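Side-chain contacts in solute-binding periplasmic protein of iron/siderophore ABC transporter (PDB 6B2Y), which probably binds a chelated metal in the periplasm and delivers it to an ABC transporter for iron and siderophore uptake: residues A[193-196]-A[197-201]; A[360-363]-A[364-368]. All coordinates share one frame; numbering follows the deposited sequence.

Contact 1: A[193-196]-A[197-201]; sequences INFY and QDNVD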
loop_
_atom_site.group_PDB
_atom_site.type_symbol
_atom_site.label_atom_id
_atom_site.label_comp_id
_atom_site.label_asym_id
_atom_site.label_seq_id
_atom_site.Cartn_x
_atom_site.Cartn_y
_atom_site.Cartn_z
ATOM N N ILE A 193 -13.963 -2.653 7.747
ATOM C CA ILE A 193 -13.482 -3.977 8.157
ATOM C C ILE A 193 -14.343 -5.067 7.541
ATOM O O ILE A 193 -13.834 -6.068 7.017
ATOM C CB ILE A 193 -13.453 -4.080 9.691
ATOM C CG1 ILE A 193 -12.258 -3.312 10.249
ATOM C CG2 ILE A 193 -13.453 -5.544 10.158
ATOM C CD1 ILE A 193 -12.500 -2.830 11.691
ATOM N N ASN A 194 -15.661 -4.877 7.581
ATOM C CA ASN A 194 -16.580 -5.829 6.968
ATOM C C ASN A 194 -16.390 -5.897 5.456
ATOM O O ASN A 194 -16.383 -6.987 4.881
ATOM C CB ASN A 194 -18.021 -5.447 7.326
ATOM C CG ASN A 194 -18.399 -5.882 8.732
ATOM O OD1 ASN A 194 -17.792 -6.791 9.268
ATOM N ND2 ASN A 194 -19.393 -5.235 9.331
ATOM N N PHE A 195 -16.234 -4.740 4.790
ATOM C CA PHE A 195 -16.021 -4.741 3.339
ATOM C C PHE A 195 -14.727 -5.450 2.970
ATOM O O PHE A 195 -14.670 -6.224 2.010
ATOM C CB PHE A 195 -16.016 -3.298 2.820
ATOM C CG PHE A 195 -15.547 -3.156 1.388
ATOM C CD1 PHE A 195 -16.443 -3.298 0.335
ATOM C CD2 PHE A 195 -14.218 -2.871 1.099
ATOM C CE1 PHE A 195 -16.013 -3.156 -0.996
ATOM C CE2 PHE A 195 -13.784 -2.728 -0.211
ATOM C CZ PHE A 195 -14.685 -2.869 -1.266
ATOM N N TYR A 196 -13.673 -5.205 3.732
ATOM C CA TYR A 196 -12.389 -5.828 3.445
ATOM C C TYR A 196 -12.448 -7.338 3.665
ATOM O O TYR A 196 -12.036 -8.122 2.801
ATOM C CB TYR A 196 -11.338 -5.183 4.344
ATOM C CG TYR A 196 -9.917 -5.654 4.176
ATOM C CD1 TYR A 196 -9.488 -6.865 4.743
ATOM C CD2 TYR A 196 -8.986 -4.868 3.509
ATOM C CE1 TYR A 196 -8.187 -7.287 4.623
ATOM C CE2 TYR A 196 -7.685 -5.282 3.380
ATOM C CZ TYR A 196 -7.285 -6.487 3.942
ATOM O OH TYR A 196 -5.987 -6.910 3.827
ATOM N N GLN A 197 -12.952 -7.764 4.829
ATOM C CA GLN A 197 -12.985 -9.191 5.124
ATOM C C GLN A 197 -13.849 -9.942 4.117
ATOM O O GLN A 197 -13.478 -11.031 3.668
ATOM C CB GLN A 197 -13.491 -9.433 6.545
ATOM C CG GLN A 197 -13.289 -10.881 6.976
ATOM C CD GLN A 197 -11.818 -11.226 7.175
ATOM O OE1 GLN A 197 -11.213 -10.842 8.177
ATOM N NE2 GLN A 197 -11.231 -11.922 6.206
ATOM N N ASP A 198 -14.991 -9.365 3.743
ATOM C CA ASP A 198 -15.835 -9.977 2.715
ATOM C C ASP A 198 -15.069 -10.158 1.416
ATOM O O ASP A 198 -15.157 -11.210 0.771
ATOM C CB ASP A 198 -17.075 -9.125 2.473
ATOM C CG ASP A 198 -18.120 -9.335 3.542
ATOM O OD1 ASP A 198 -17.896 -10.225 4.386
ATOM O OD2 ASP A 198 -19.149 -8.627 3.533
ATOM N N ASN A 199 -14.295 -9.153 1.029
ATOM C CA ASN A 199 -13.582 -9.247 -0.236
ATOM C C ASN A 199 -12.312 -10.078 -0.160
ATOM O O ASN A 199 -11.882 -10.596 -1.194
ATOM C CB ASN A 199 -13.309 -7.843 -0.776
ATOM C CG ASN A 199 -14.509 -7.309 -1.527
ATOM O OD1 ASN A 199 -14.782 -7.754 -2.631
ATOM N ND2 ASN A 199 -15.279 -6.439 -0.894
ATOM N N VAL A 200 -11.717 -10.260 1.024
ATOM C CA VAL A 200 -10.652 -11.249 1.129
ATOM C C VAL A 200 -11.237 -12.657 1.128
ATOM O O VAL A 200 -10.643 -13.582 0.569
ATOM C CB VAL A 200 -9.791 -10.986 2.383
ATOM C CG1 VAL A 200 -8.863 -12.191 2.701
ATOM C CG2 VAL A 200 -8.995 -9.700 2.218
ATOM N N ASP A 201 -12.417 -12.842 1.745
ATOM C CA ASP A 201 -12.998 -14.189 1.816
ATOM C C ASP A 201 -13.392 -14.705 0.432
ATOM O O ASP A 201 -13.404 -15.922 0.208
ATOM C CB ASP A 201 -14.218 -14.211 2.740
ATOM C CG ASP A 201 -13.851 -14.050 4.209
ATOM O OD1 ASP A 201 -12.643 -14.030 4.546
ATOM O OD2 ASP A 201 -14.788 -13.921 5.026
#
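N199 meets F195 one turn back along the helix and does so twice, a worked example of an asparagine side chain doubling the backbone bond beneath it. F195 O accepts the backbone N of N199 at 3.1 Å and its amide ND2 at 3.0 Å, the two donors arriving from opposite faces of the carbonyl plane. The acceptor lies close to the amide plane of N199, and an N-H...O angle of 156° makes the bond fairly straight. The same nitrogen sits over one face of the F195 ring, 3.4 Å from CE1 and offset toward the rim, with ring and amide planes 54° apart. The other end of this amide is satisfied too, since OD1 accepts from K202. Further round the helix, Q197 NE2 donates to D201 OD1 at 3.0 Å, coming from above the carboxylate plane through a chain bent at chi2 (69°). V200 is tied to Y196 twice: its N donates to Y196 O at 2.8 Å, and its CG2 lies 3.5 Å from ring atom CE1, while the phenol OH is hydrogen-bonded to N339 OD1. Within helix 186-207, Y196 faces helices 168-182 and 340-350, V200 packs on V340, and F195 leans on helix 360-371.

Contact 2: A[360-363]-A[364-368]; sequences PKKT and MDSLY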
loop_
_atom_site.group_PDB
_atom_site.type_symbol
_atom_site.label_atom_id
_atom_site.label_comp_id
_atom_site.label_asym_id
_atom_site.label_seq_id
_atom_site.Cartn_x
_atom_site.Cartn_y
_atom_site.Cartn_z
ATOM N N PRO A 360 -11.539 -7.417 -9.681
ATOM C CA PRO A 360 -10.961 -6.385 -8.805
ATOM C C PRO A 360 -11.350 -4.969 -9.189
ATOM O O PRO A 360 -11.412 -4.099 -8.311
ATOM C CB PRO A 360 -9.454 -6.602 -8.960
ATOM C CG PRO A 360 -9.323 -8.038 -9.344
ATOM C CD PRO A 360 -10.527 -8.369 -10.165
ATOM N N LYS A 361 -11.615 -4.708 -10.476
ATOM C CA LYS A 361 -12.028 -3.363 -10.865
ATOM C C LYS A 361 -13.365 -2.998 -10.234
ATOM O O LYS A 361 -13.561 -1.863 -9.782
ATOM C CB LYS A 361 -12.088 -3.246 -12.395
ATOM C CG LYS A 361 -10.719 -3.254 -13.058
ATOM C CD LYS A 361 -10.780 -3.789 -14.479
ATOM C CE LYS A 361 -9.695 -3.166 -15.346
ATOM N NZ LYS A 361 -10.248 -2.188 -16.330
ATOM N N LYS A 362 -14.302 -3.944 -10.181
ATOM C CA LYS A 362 -15.555 -3.659 -9.495
ATOM C C LYS A 362 -15.341 -3.498 -7.990
ATOM O O LYS A 362 -15.980 -2.650 -7.353
ATOM C CB LYS A 362 -16.586 -4.747 -9.793
ATOM C CG LYS A 362 -17.935 -4.537 -9.103
ATOM C CD LYS A 362 -18.480 -3.103 -9.251
ATOM C CE LYS A 362 -18.692 -2.689 -10.714
ATOM N NZ LYS A 362 -18.745 -1.196 -10.837
ATOM N N THR A 363 -14.457 -4.301 -7.398
ATOM C CA THR A 363 -14.147 -4.108 -5.982
ATOM C C THR A 363 -13.655 -2.693 -5.724
ATOM O O THR A 363 -14.083 -2.040 -4.763
ATOM C CB THR A 363 -13.100 -5.119 -5.527
ATOM O OG1 THR A 363 -13.571 -6.439 -5.808
ATOM C CG2 THR A 363 -12.831 -4.981 -4.032
ATOM N N MET A 364 -12.769 -2.198 -6.591
ATOM C CA MET A 364 -12.266 -0.838 -6.440
ATOM C C MET A 364 -13.381 0.189 -6.627
ATOM O O MET A 364 -13.470 1.156 -5.864
ATOM C CB MET A 364 -11.121 -0.608 -7.422
ATOM C CG MET A 364 -10.631 0.803 -7.419
ATOM S SD MET A 364 -9.555 1.054 -8.804
ATOM C CE MET A 364 -8.013 1.023 -8.018
ATOM N N ASP A 365 -14.274 -0.032 -7.601
ATOM C CA ASP A 365 -15.446 0.831 -7.747
ATOM C C ASP A 365 -16.258 0.897 -6.460
ATOM O O ASP A 365 -16.706 1.977 -6.049
ATOM C CB ASP A 365 -16.332 0.330 -8.892
ATOM C CG ASP A 365 -15.847 0.786 -10.250
ATOM O OD1 ASP A 365 -14.993 1.691 -10.309
ATOM O OD2 ASP A 365 -16.317 0.233 -11.263
ATOM N N SER A 366 -16.449 -0.252 -5.799
ATOM C CA SER A 366 -17.229 -0.282 -4.567
ATOM C C SER A 366 -16.499 0.426 -3.434
ATOM O O SER A 366 -17.113 1.173 -2.663
ATOM C CB SER A 366 -17.547 -1.730 -4.179
ATOM O OG SER A 366 -18.265 -2.369 -5.228
ATOM N N LEU A 367 -15.194 0.185 -3.307
ATOM C CA LEU A 367 -14.409 0.853 -2.278
ATOM C C LEU A 367 -14.562 2.366 -2.391
ATOM O O LEU A 367 -14.827 3.053 -1.401
ATOM C CB LEU A 367 -12.939 0.435 -2.405
ATOM C CG LEU A 367 -11.943 0.754 -1.269
ATOM C CD1 LEU A 367 -10.756 -0.192 -1.359
ATOM C CD2 LEU A 367 -11.439 2.200 -1.301
ATOM N N TYR A 368 -14.418 2.898 -3.604
ATOM C CA TYR A 368 -14.480 4.345 -3.789
ATOM C C TYR A 368 -15.881 4.882 -3.514
ATOM O O TYR A 368 -16.048 5.873 -2.794
ATOM C CB TYR A 368 -14.022 4.701 -5.202
ATOM C CG TYR A 368 -12.519 4.796 -5.313
ATOM C CD1 TYR A 368 -11.720 3.668 -5.147
ATOM C CD2 TYR A 368 -11.892 6.013 -5.583
ATOM C CE1 TYR A 368 -10.340 3.744 -5.229
ATOM C CE2 TYR A 368 -10.501 6.097 -5.683
ATOM C CZ TYR A 368 -9.733 4.954 -5.504
ATOM O OH TYR A 368 -8.354 5.015 -5.591
HETATM O O HOH W 1 -12.691 0.720 -10.824
#
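Four backbone bonds, each from an N-H to the carbonyl four residues earlier, carry the first turns of helix 360-371, from M364 N on P360 O at 2.9 Å to L367 N on T363 O at 2.9 Å. On this regular frame K362 and D365, three residues apart, form a salt bridge, with NZ 2.8 Å from OD2. The lysine leaves the backbone with CG anti to N (chi1 180°), then folds at chi2 and chi3, which brings its ammonium back to the carboxylate, the two side chains crossing at about a right angle. The ammonium reaches OD2 on the anti side, 16° out of the carboxylate plane. An i to i+3 lysine-aspartate pair of this kind is common on exposed helix faces. The other carboxylate oxygen is engaged separately: one water donates to D365 OD1 at 2.6 Å and to K361 O at 2.9 Å, tying the acid to a carbonyl that already accepts D365 N. Both oxygens thus have a donor, which would probably stabilise the charged form. S366 OG lies 3.1 Å from K362 O, which also accepts S366 N. T363 turns its hydroxyl to Q344 of helix 340-350. That helix also receives P360 and M364, through S345 and L341 respectively; strand 381-383 meets P360, K361 and M364 at W381, and helix 186-207 is touched by T363, S366 and L367.

Overall arrangement
Contacts 1 and 2 are both single-helix examples, and their helices pack directly on one another, the centres of the two contacts about 12 Å apart. The F195 ring joins them: its CZ lies 3.6 Å from T363 O, and its CE1 is 3.8 Å from S366 CB. Both contacts are partly buried, and helix 340-350 borders each. Their chemistry follows depth. In contact 1 the doubled amide-to-carbonyl bond belongs to a buried asparagine at the helix interface, whereas the glutamine-aspartate bond lies nearer the surface. Contact 2 puts its charged pair and water on the more exposed side, turning T363 inward. Contact 2 additionally reaches the edge strand 381-383, while contact 1 looks to helix 168-182.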